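Local coordinates for protein NADH-rubredoxin oxidoreductase (Clostridium acetobutylicum, PDB 3KLJ) that catalyses the NADH-dependent reduction of rubredoxin through a bound FAD, passing electrons on toward proteins that scavenge dioxygen, at residues 338-350 and 362-375. Residues are numbered along the deposited sequence; the frame is centred on the assembly and turned at random. Where two conformers were deposited one is given.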
loop_
_atom_site.group_PDB
_atom_site.type_symbol
_atom_site.label_atom_id
_atom_site.label_comp_id
_atom_site.label_asym_id
_atom_site.label_seq_id
_atom_site.Cartn_x
_atom_site.Cartn_y
_atom_site.Cartn_z
ATOM N N ILE A 338 -13.087 -8.580 -19.338
ATOM C CA ILE A 338 -13.857 -7.388 -19.000
ATOM C C ILE A 338 -15.049 -7.795 -18.156
ATOM O O ILE A 338 -15.744 -8.745 -18.490
ATOM C CB ILE A 338 -14.381 -6.669 -20.262
ATOM C CG1 ILE A 338 -13.213 -6.237 -21.154
ATOM C CG2 ILE A 338 -15.294 -5.478 -19.871
ATOM C CD1 ILE A 338 -13.598 -5.958 -22.611
ATOM N N VAL A 339 -15.265 -7.080 -17.056
ATOM C CA VAL A 339 -16.518 -7.190 -16.321
ATOM C C VAL A 339 -17.027 -5.790 -15.991
ATOM O O VAL A 339 -16.269 -4.910 -15.561
ATOM C CB VAL A 339 -16.428 -8.139 -15.070
ATOM C CG1 VAL A 339 -15.473 -7.600 -13.996
ATOM C CG2 VAL A 339 -17.810 -8.402 -14.491
ATOM N N CYS A 340 -18.317 -5.591 -16.223
ATOM C CA CYS A 340 -18.928 -4.290 -16.077
ATOM C C CYS A 340 -20.245 -4.472 -15.313
ATOM O O CYS A 340 -21.108 -5.254 -15.720
ATOM C CB CYS A 340 -19.120 -3.708 -17.485
ATOM S SG CYS A 340 -19.992 -2.190 -17.624
ATOM N N MET A 341 -20.377 -3.774 -14.188
ATOM C CA MET A 341 -21.537 -3.931 -13.305
ATOM C C MET A 341 -22.362 -2.649 -13.247
ATOM O O MET A 341 -21.835 -1.562 -12.989
ATOM C CB MET A 341 -21.095 -4.365 -11.904
ATOM C CG MET A 341 -20.298 -5.659 -11.894
ATOM S SD MET A 341 -19.738 -6.199 -10.264
ATOM C CE MET A 341 -19.112 -7.830 -10.656
ATOM N N LEU A 342 -23.659 -2.784 -13.509
ATOM C CA LEU A 342 -24.543 -1.630 -13.603
ATOM C C LEU A 342 -25.411 -1.444 -12.376
ATOM O O LEU A 342 -25.850 -2.410 -11.752
ATOM C CB LEU A 342 -25.433 -1.723 -14.846
ATOM C CG LEU A 342 -24.860 -1.146 -16.135
ATOM C CD1 LEU A 342 -23.765 -2.035 -16.713
ATOM C CD2 LEU A 342 -25.968 -0.933 -17.146
ATOM N N LYS A 343 -25.645 -0.183 -12.039
ATOM C CA LYS A 343 -26.670 0.187 -11.079
ATOM C C LYS A 343 -27.622 1.113 -11.810
ATOM O O LYS A 343 -27.357 2.311 -11.953
ATOM C CB LYS A 343 -26.052 0.858 -9.853
ATOM C CG LYS A 343 -26.915 0.773 -8.601
ATOM C CD LYS A 343 -26.076 0.419 -7.375
ATOM C CE LYS A 343 -25.667 -1.053 -7.387
ATOM N NZ LYS A 343 -24.597 -1.352 -6.398
ATOM N N GLU A 344 -28.718 0.530 -12.297
ATOM C CA GLU A 344 -29.695 1.215 -13.149
ATOM C C GLU A 344 -29.097 1.485 -14.530
ATOM O O GLU A 344 -28.812 0.548 -15.284
ATOM C CB GLU A 344 -30.212 2.518 -12.506
ATOM C CG GLU A 344 -30.993 2.358 -11.206
ATOM C CD GLU A 344 -32.320 1.647 -11.394
ATOM O OE1 GLU A 344 -32.329 0.397 -11.386
ATOM O OE2 GLU A 344 -33.354 2.340 -11.536
ATOM N N ASN A 345 -28.909 2.767 -14.847
ATOM C CA ASN A 345 -28.309 3.146 -16.122
ATOM C C ASN A 345 -26.908 3.738 -15.946
ATOM O O ASN A 345 -26.393 4.454 -16.812
ATOM C CB ASN A 345 -29.243 4.072 -16.902
ATOM C CG ASN A 345 -30.532 3.383 -17.300
ATOM O OD1 ASN A 345 -31.272 2.890 -16.448
ATOM N ND2 ASN A 345 -30.803 3.333 -18.598
ATOM N N LYS A 346 -26.286 3.392 -14.822
ATOM C CA LYS A 346 -24.949 3.859 -14.492
ATOM C C LYS A 346 -24.019 2.671 -14.309
ATOM O O LYS A 346 -24.450 1.606 -13.876
ATOM C CB LYS A 346 -24.990 4.713 -13.221
ATOM C CG LYS A 346 -25.981 5.873 -13.307
ATOM C CD LYS A 346 -25.658 6.981 -12.328
ATOM C CE LYS A 346 -26.356 8.270 -12.732
ATOM N NZ LYS A 346 -25.895 9.438 -11.936
ATOM N N ILE A 347 -22.748 2.842 -14.664
ATOM C CA ILE A 347 -21.752 1.834 -14.341
ATOM C C ILE A 347 -21.294 2.090 -12.903
ATOM O O ILE A 347 -20.771 3.168 -12.592
ATOM C CB ILE A 347 -20.556 1.841 -15.314
ATOM C CG1 ILE A 347 -21.033 1.690 -16.763
ATOM C CG2 ILE A 347 -19.569 0.735 -14.950
ATOM C CD1 ILE A 347 -19.932 1.855 -17.792
ATOM N N ASP A 348 -21.526 1.107 -12.036
ATOM C CA ASP A 348 -21.190 1.201 -10.618
ATOM C C ASP A 348 -19.818 0.606 -10.320
ATOM O O ASP A 348 -19.114 1.070 -9.422
ATOM C CB ASP A 348 -22.248 0.481 -9.771
ATOM C CG ASP A 348 -22.037 0.672 -8.271
ATOM O OD1 ASP A 348 -22.076 1.824 -7.804
ATOM O OD2 ASP A 348 -21.839 -0.331 -7.557
ATOM N N ALA A 349 -19.449 -0.430 -11.065
ATOM C CA ALA A 349 -18.177 -1.111 -10.856
ATOM C C ALA A 349 -17.736 -1.824 -12.115
ATOM O O ALA A 349 -18.561 -2.285 -12.911
ATOM C CB ALA A 349 -18.267 -2.093 -9.700
ATOM N N ALA A 350 -16.422 -1.896 -12.297
ATOM C CA ALA A 350 -15.843 -2.549 -13.460
ATOM C C ALA A 350 -14.412 -2.957 -13.187
ATOM O O ALA A 350 -13.698 -2.286 -12.424
ATOM C CB ALA A 350 -15.896 -1.632 -14.663
ATOM N N LEU A 362 -13.727 3.002 -18.658
ATOM C CA LEU A 362 -14.737 2.544 -17.701
ATOM C C LEU A 362 -14.607 3.274 -16.364
ATOM O O LEU A 362 -15.602 3.695 -15.786
ATOM C CB LEU A 362 -14.657 1.029 -17.503
ATOM C CG LEU A 362 -15.114 0.166 -18.693
ATOM C CD1 LEU A 362 -14.639 -1.251 -18.503
ATOM C CD2 LEU A 362 -16.629 0.202 -18.879
ATOM N N LYS A 363 -13.365 3.448 -15.911
ATOM C CA LYS A 363 -13.029 4.228 -14.715
ATOM C C LYS A 363 -13.626 5.632 -14.783
ATOM O O LYS A 363 -14.307 6.071 -13.847
ATOM C CB LYS A 363 -11.506 4.333 -14.586
ATOM C CG LYS A 363 -10.975 4.608 -13.177
ATOM C CD LYS A 363 -9.763 5.562 -13.160
ATOM C CE LYS A 363 -8.661 5.207 -14.171
ATOM N NZ LYS A 363 -7.628 6.304 -14.281
ATOM N N LYS A 364 -13.365 6.322 -15.894
ATOM C CA LYS A 364 -13.856 7.685 -16.115
ATOM C C LYS A 364 -15.384 7.728 -16.089
ATOM O O LYS A 364 -15.970 8.575 -15.415
ATOM C CB LYS A 364 -13.320 8.251 -17.437
ATOM C CG LYS A 364 -11.912 8.851 -17.350
ATOM C CD LYS A 364 -11.399 9.293 -18.718
ATOM C CE LYS A 364 -10.283 10.325 -18.617
ATOM N NZ LYS A 364 -9.028 9.779 -18.019
ATOM N N ALA A 365 -16.012 6.800 -16.813
ATOM C CA ALA A 365 -17.470 6.649 -16.823
ATOM C C ALA A 365 -18.056 6.460 -15.421
ATOM O O ALA A 365 -19.034 7.119 -15.066
ATOM C CB ALA A 365 -17.879 5.494 -17.726
ATOM N N ILE A 366 -17.461 5.552 -14.642
ATOM C CA ILE A 366 -17.850 5.338 -13.243
ATOM C C ILE A 366 -17.658 6.616 -12.421
ATOM O O ILE A 366 -18.601 7.096 -11.781
ATOM C CB ILE A 366 -17.059 4.172 -12.604
ATOM C CG1 ILE A 366 -17.485 2.843 -13.236
ATOM C CG2 ILE A 366 -17.270 4.132 -11.087
ATOM C CD1 ILE A 366 -16.477 1.733 -13.099
ATOM N N ASP A 367 -16.438 7.159 -12.455
ATOM C CA ASP A 367 -16.069 8.342 -11.666
ATOM C C ASP A 367 -16.919 9.562 -11.993
ATOM O O ASP A 367 -17.370 10.260 -11.087
ATOM C CB ASP A 367 -14.583 8.679 -11.834
ATOM C CG ASP A 367 -13.672 7.746 -11.048
ATOM O OD1 ASP A 367 -14.169 6.829 -10.350
ATOM O OD2 ASP A 367 -12.437 7.930 -11.128
ATOM N N SER A 368 -17.139 9.810 -13.285
ATOM C CA SER A 368 -17.963 10.941 -13.741
ATOM C C SER A 368 -19.459 10.634 -13.647
ATOM O O SER A 368 -20.290 11.506 -13.901
ATOM C CB SER A 368 -17.598 11.339 -15.175
ATOM O OG SER A 368 -17.914 10.291 -16.083
ATOM N N SER A 369 -19.785 9.391 -13.291
ATOM C CA SER A 369 -21.164 8.932 -13.092
ATOM C C SER A 369 -22.013 9.125 -14.350
ATOM O O SER A 369 -23.116 9.681 -14.306
ATOM C CB SER A 369 -21.791 9.602 -11.860
ATOM O OG SER A 369 -23.119 9.159 -11.647
ATOM N N LYS A 370 -21.473 8.654 -15.470
ATOM C CA LYS A 370 -22.119 8.759 -16.769
ATOM C C LYS A 370 -23.348 7.864 -16.847
ATOM O O LYS A 370 -23.292 6.676 -16.526
ATOM C CB LYS A 370 -21.136 8.383 -17.878
ATOM C CG LYS A 370 -21.580 8.811 -19.269
ATOM C CD LYS A 370 -20.610 8.328 -20.328
ATOM C CE LYS A 370 -20.678 9.224 -21.558
ATOM N NZ LYS A 370 -19.460 9.038 -22.376
ATOM N N SER A 371 -24.458 8.446 -17.280
ATOM C CA SER A 371 -25.682 7.688 -17.496
ATOM C C SER A 371 -25.723 7.167 -18.927
ATOM O O SER A 371 -25.293 7.849 -19.859
ATOM C CB SER A 371 -26.898 8.554 -17.202
ATOM O OG SER A 371 -26.733 9.828 -17.789
ATOM N N PHE A 372 -26.238 5.952 -19.084
ATOM C CA PHE A 372 -26.291 5.276 -20.372
ATOM C C PHE A 372 -27.745 5.012 -20.714
ATOM O O PHE A 372 -28.398 4.179 -20.071
ATOM C CB PHE A 372 -25.507 3.951 -20.318
ATOM C CG PHE A 372 -24.026 4.132 -20.130
ATOM C CD1 PHE A 372 -23.494 4.376 -18.862
ATOM C CD2 PHE A 372 -23.160 4.069 -21.225
ATOM C CE1 PHE A 372 -22.131 4.562 -18.688
ATOM C CE2 PHE A 372 -21.789 4.240 -21.060
ATOM C CZ PHE A 372 -21.271 4.487 -19.790
ATOM N N ASP A 373 -28.254 5.725 -21.715
ATOM C CA ASP A 373 -29.646 5.571 -22.137
ATOM C C ASP A 373 -29.907 4.266 -22.900
ATOM O O ASP A 373 -31.057 3.893 -23.128
ATOM C CB ASP A 373 -30.132 6.798 -22.932
ATOM C CG ASP A 373 -29.248 7.124 -24.122
ATOM O OD1 ASP A 373 -28.875 6.203 -24.882
ATOM O OD2 ASP A 373 -28.936 8.318 -24.316
ATOM N N ASN A 374 -28.839 3.582 -23.291
ATOM C CA ASN A 374 -28.948 2.276 -23.917
ATOM C C ASN A 374 -28.116 1.241 -23.152
ATOM O O ASN A 374 -26.888 1.288 -23.162
ATOM C CB ASN A 374 -28.515 2.345 -25.383
ATOM C CG ASN A 374 -29.008 1.162 -26.206
ATOM O OD1 ASN A 374 -29.389 1.319 -27.366
ATOM N ND2 ASN A 374 -29.010 -0.022 -25.610
ATOM N N ILE A 375 -28.793 0.314 -22.485
ATOM C CA ILE A 375 -28.095 -0.726 -21.732
ATOM C C ILE A 375 -28.441 -2.133 -22.237
ATOM O O ILE A 375 -28.265 -3.118 -21.519
ATOM C CB ILE A 375 -28.322 -0.582 -20.197
ATOM C CG1 ILE A 375 -29.814 -0.661 -19.841
ATOM C CG2 ILE A 375 -27.695 0.723 -19.691
ATOM C CD1 ILE A 375 -30.109 -0.943 -18.371
HETATM O O HOH W 1 -21.309 5.500 -15.167
#
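Ile347 and Ile366 meet where strand 346-350 runs over helix 362-367, the two short axes approaching to 7.5 Å at 121°. The strand pairs with 338-343 through a type II' turn, Lys343 to Lys346, and a classic beta bulge sets Asp348 and Ala349 opposite Met341. After the helix, Ser369 takes positive phi in a Schellman motif, which turns the chain back along the hairpin tip. There Phe372 N donates to Asn345 O at 2.7 Å, in the carbonyl plane. The Asn345 amide, its CG beside the backbone N (chi1 -65°), returns ND2 to Phe372 O at 2.9 Å, so one asparagine ties backbone and side chain to the same residue. A water links strand and helix end, accepting from Ile347 N and donating to Ala365 O and Lys370 O.

The two branches of Ile347 serve different neighbours. It crosses Ile366 at about a right angle, CG2 pressed tightly on Ile366 CG1 at 3.4 Å, while its other branch carries CD1 obliquely to Phe372 CZ at 3.6 Å and on to Leu362 CD2. Small Ala350 lets the helix come close, its CB meeting Ile366 CD1 at 3.8 Å and Leu362 CD1. Near the turn, Leu342 CD2 packs against Ile375 CG2 at 3.5 Å, tighter than usual for two carbons, as the two side chains run antiparallel; Ile381 of helix 378-382 touches Leu342, Ile347 and Phe372. Farther out, the extended Lys346 chain lets NZ donate to Ser369 OG at 2.8 Å.

The contact thus joins the antiparallel sheet of the C-terminal domain to its helix and the following loop, away from the FAD: apolar branches fill the middle, while at its margin the Asn345 backbone and amide, and the water, supply polar links between the hairpin and the loop after the helix.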